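Local coordinates for uncharacterized protein (Bacteroides ovatus, PDB 4FS7) that is of unknown function but, as an extracellular leucine-rich repeat protein of the BspA type, probably serves in protein binding, at residues Leu196-Asp201 against Leu219-Asp224. Sequence-based numbering, arbitrary orientation. Where two conformers were deposited one is given.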
ATOM      1  N   LEU A 196       3.698  -7.577  14.219  1.00 12.22           N
ATOM      2  CA  LEU A 196       4.074  -7.210  12.851  1.00 11.57           C
ATOM      3  C   LEU A 196       5.387  -6.434  12.872  1.00 10.97           C
ATOM      4  O   LEU A 196       5.569  -5.549  13.709  1.00 12.61           O
ATOM      5  CB  LEU A 196       2.974  -6.352  12.199  1.00 10.36           C
ATOM      6  CG  LEU A 196       3.085  -6.200  10.694  1.00 10.87           C
ATOM      7  CD1 LEU A 196       2.795  -7.508   9.957  1.00 13.28           C
ATOM      8  CD2 LEU A 196       2.177  -5.086  10.200  1.00 11.47           C
ATOM      9  N   LYS A 197       6.260  -6.758  11.923  1.00 11.75           N
ATOM     10  CA  LYS A 197       7.599  -6.152  11.778  0.50 10.54           C
ATOM     11  C   LYS A 197       7.720  -5.211  10.590  1.00 11.08           C
ATOM     12  O   LYS A 197       8.327  -4.149  10.670  1.00 11.60           O
ATOM     13  CB  LYS A 197       8.655  -7.241  11.596  0.50 10.44           C
ATOM     14  CG  LYS A 197       8.729  -8.281  12.761  0.50  9.35           C
ATOM     15  CD  LYS A 197       9.251  -7.659  14.088  0.50 13.12           C
ATOM     16  CE  LYS A 197       9.115  -8.563  15.300  0.50 12.65           C
ATOM     17  NZ  LYS A 197      10.080  -9.691  15.267  0.50 21.88           N
ATOM     18  N   ILE A 198       7.128  -5.630   9.472  1.00  9.91           N
ATOM     19  CA  ILE A 198       7.344  -4.993   8.156  1.00 10.83           C
ATOM     20  C   ILE A 198       6.053  -4.854   7.380  1.00  9.85           C
ATOM     21  O   ILE A 198       5.314  -5.838   7.265  1.00 10.88           O
ATOM     22  CB  ILE A 198       8.356  -5.880   7.330  1.00 12.84           C
ATOM     23  CG1 ILE A 198       9.721  -5.924   8.000  1.00 14.32           C
ATOM     24  CG2 ILE A 198       8.423  -5.416   5.864  1.00 14.22           C
ATOM     25  CD1 ILE A 198      10.639  -7.004   7.425  1.00 20.48           C
ATOM     26  N   ILE A 199       5.814  -3.673   6.824  1.00  9.55           N
ATOM     27  CA  ILE A 199       4.766  -3.443   5.817  1.00  9.64           C
ATOM     28  C   ILE A 199       5.509  -3.083   4.540  1.00 10.23           C
ATOM     29  O   ILE A 199       6.226  -2.070   4.493  1.00 10.85           O
ATOM     30  CB  ILE A 199       3.775  -2.338   6.231  1.00  9.93           C
ATOM     31  CG1 ILE A 199       2.992  -2.773   7.468  1.00 11.23           C
ATOM     32  CG2 ILE A 199       2.876  -1.960   5.072  1.00  9.71           C
ATOM     33  CD1 ILE A 199       2.117  -1.686   8.099  1.00 11.61           C
ATOM     34  N   ARG A 200       5.355  -3.906   3.508  1.00  9.54           N
ATOM     35  CA  ARG A 200       6.062  -3.716   2.253  1.00 10.54           C
ATOM     36  C   ARG A 200       5.416  -2.676   1.356  1.00 10.30           C
ATOM     37  O   ARG A 200       4.362  -2.116   1.656  1.00 11.52           O
ATOM     38  CB  ARG A 200       6.238  -5.067   1.548  1.00 11.07           C
ATOM     39  CG  ARG A 200       7.202  -5.990   2.284  1.00 11.58           C
ATOM     40  CD  ARG A 200       7.585  -7.187   1.429  1.00 14.19           C
ATOM     41  NE  ARG A 200       8.580  -8.053   2.058  1.00 16.76           N
ATOM     42  CZ  ARG A 200       8.741  -9.359   1.773  1.00 19.12           C
ATOM     43  NH1 ARG A 200       7.929  -9.955   0.895  1.00 19.34           N
ATOM     44  NH2 ARG A 200       9.675 -10.088   2.407  1.00 22.36           N
ATOM     45  N   ASP A 201       6.063  -2.439   0.224  1.00 10.32           N
ATOM     46  CA  ASP A 201       5.666  -1.362  -0.689  1.00  9.93           C
ATOM     47  C   ASP A 201       4.220  -1.466  -1.100  1.00  8.49           C
ATOM     48  O   ASP A 201       3.730  -2.570  -1.363  1.00  9.89           O
ATOM     49  CB  ASP A 201       6.526  -1.385  -1.972  1.00 10.53           C
ATOM     50  CG  ASP A 201       8.018  -1.247  -1.773  1.00 14.28           C
ATOM     51  OD1 ASP A 201       8.489  -0.901  -0.714  1.00 15.28           O
ATOM     52  OD2 ASP A 201       8.755  -1.471  -2.771  1.00 19.55           O
ATOM     53  N   LEU A 219       6.642  -2.943  14.928  1.00 11.69           N
ATOM     54  CA  LEU A 219       6.661  -2.544  13.546  1.00 10.74           C
ATOM     55  C   LEU A 219       7.726  -1.490  13.312  1.00 11.60           C
ATOM     56  O   LEU A 219       7.690  -0.416  13.904  1.00 13.12           O
ATOM     57  CB  LEU A 219       5.284  -2.024  13.154  1.00 11.46           C
ATOM     58  CG  LEU A 219       5.128  -1.447  11.755  1.00 10.78           C
ATOM     59  CD1 LEU A 219       5.386  -2.454  10.662  1.00 10.88           C
ATOM     60  CD2 LEU A 219       3.737  -0.867  11.620  1.00 12.73           C
ATOM     61  N   TYR A 220       8.706  -1.823  12.467  1.00 12.16           N
ATOM     62  CA  TYR A 220       9.846  -0.909  12.308  1.00 12.42           C
ATOM     63  C   TYR A 220      10.043  -0.370  10.912  1.00 12.12           C
ATOM     64  O   TYR A 220      10.870   0.515  10.720  1.00 12.38           O
ATOM     65  CB  TYR A 220      11.134  -1.548  12.837  1.00 13.67           C
ATOM     66  CG  TYR A 220      11.601  -2.735  12.076  1.00 13.89           C
ATOM     67  CD1 TYR A 220      12.260  -2.599  10.876  1.00 16.19           C
ATOM     68  CD2 TYR A 220      11.371  -4.028  12.565  1.00 16.63           C
ATOM     69  CE1 TYR A 220      12.704  -3.731  10.174  1.00 18.01           C
ATOM     70  CE2 TYR A 220      11.791  -5.148  11.870  1.00 19.13           C
ATOM     71  CZ  TYR A 220      12.447  -4.985  10.666  1.00 20.39           C
ATOM     72  OH  TYR A 220      12.909  -6.066   9.952  1.00 25.23           O
ATOM     73  N   TYR A 221       9.297  -0.896   9.933  1.00 12.01           N
ATOM     74  CA  TYR A 221       9.490  -0.557   8.533  1.00 11.93           C
ATOM     75  C   TYR A 221       8.213  -0.350   7.795  1.00 10.78           C
ATOM     76  O   TYR A 221       7.334  -1.206   7.831  1.00 12.05           O
ATOM     77  CB  TYR A 221      10.314  -1.664   7.847  1.00 12.90           C
ATOM     78  CG  TYR A 221      10.592  -1.425   6.372  1.00 13.93           C
ATOM     79  CD1 TYR A 221       9.690  -1.793   5.373  1.00 13.86           C
ATOM     80  CD2 TYR A 221      11.730  -0.779   5.984  1.00 19.73           C
ATOM     81  CE1 TYR A 221       9.963  -1.569   4.040  1.00 14.65           C
ATOM     82  CE2 TYR A 221      11.989  -0.506   4.646  1.00 19.41           C
ATOM     83  CZ  TYR A 221      11.093  -0.895   3.673  1.00 19.47           C
ATOM     84  OH  TYR A 221      11.355  -0.647   2.322  1.00 23.12           O
ATOM     85  N   LEU A 222       8.127   0.753   7.065  1.00 10.55           N
ATOM     86  CA  LEU A 222       7.039   0.998   6.077  1.00  9.89           C
ATOM     87  C   LEU A 222       7.660   1.238   4.718  1.00  9.89           C
ATOM     88  O   LEU A 222       8.480   2.127   4.556  1.00 11.35           O
ATOM     89  CB  LEU A 222       6.170   2.244   6.359  1.00 12.13           C
ATOM     90  CG  LEU A 222       5.485   2.356   7.699  1.00 13.36           C
ATOM     91  CD1 LEU A 222       4.710   3.678   7.852  1.00 13.90           C
ATOM     92  CD2 LEU A 222       4.585   1.196   8.007  1.00 14.91           C
ATOM     93  N   GLY A 223       7.241   0.454   3.722  1.00  9.87           N
ATOM     94  CA  GLY A 223       7.801   0.498   2.391  1.00  9.94           C
ATOM     95  C   GLY A 223       7.282   1.650   1.530  1.00  9.94           C
ATOM     96  O   GLY A 223       6.420   2.466   1.924  1.00  9.91           O
ATOM     97  N   ASP A 224       7.821   1.710   0.332  1.00  9.41           N
ATOM     98  CA  ASP A 224       7.519   2.766  -0.593  1.00  9.06           C
ATOM     99  C   ASP A 224       6.019   2.828  -0.888  1.00  8.80           C
ATOM    100  O   ASP A 224       5.402   1.790  -1.140  1.00  9.74           O
ATOM    101  CB  ASP A 224       8.251   2.577  -1.945  1.00  9.89           C
ATOM    102  CG  ASP A 224       9.770   2.629  -1.874  1.00 11.66           C
ATOM    103  OD1 ASP A 224      10.335   2.899  -0.812  1.00 11.95           O
ATOM    104  OD2 ASP A 224      10.374   2.393  -2.943  1.00 16.79           O
TER
HETATM  105  O   HOH W   1       9.344   0.684  -4.883  1.00 31.57           O
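Asp201 and Asp224 run alongside each other in the same direction, their carboxylate planes stacked and only 3° apart. Asp201 OD1 accepts the backbone N-H of Asp224 at 2.9 Å, met from above the carboxylate plane. The outer oxygens, Asp201 OD2 and Asp224 OD2, stand 4.2 Å apart; a water donates to both, which probably eases the repulsion between like charges. Asp224 OD1 turns to the backbone N of Lys246, so the same aspartate-to-backbone link recurs one coil further on.

Between these ends and Lys197, the two short strands run parallel, and the backbone ladder fixes their register. Both polar backbone atoms of Ile199 face the second strand: its N donates to Tyr221 O at 3.1 Å in a nearly straight bond (173°), and its O accepts Gly223 N at 2.8 Å. Lys197 O takes Tyr220 N at 3.0 Å and, weakly, Tyr221 N; this carbonyl oxygen also sits over one face of the Tyr220 ring, offset toward the rim. With chi1 at 66°, Tyr220 CG falls between its own backbone N and carbonyl carbon, and the ring stands alongside Ile198, whose CD1 approaches Tyr220 OH at 3.5 Å. Tyr221, on the same sheet face as Ile198, crosses it obliquely through CD1 against CG2 and brings its ring edge to Ile199 O.

On the opposite face, buried Ile199 meets two leucines: its CD1 lies 3.8 Å from Leu222 CD2, those side chains running alongside, and also touches Leu219 CD2. Phe241 of the following coil touches both leucines. Parallel strands from successive coils, with Ile199 stacked on Leu222 and Leu196 on Leu219 in the apolar interior, are characteristic of the solenoid built by BspA-type leucine-rich repeats.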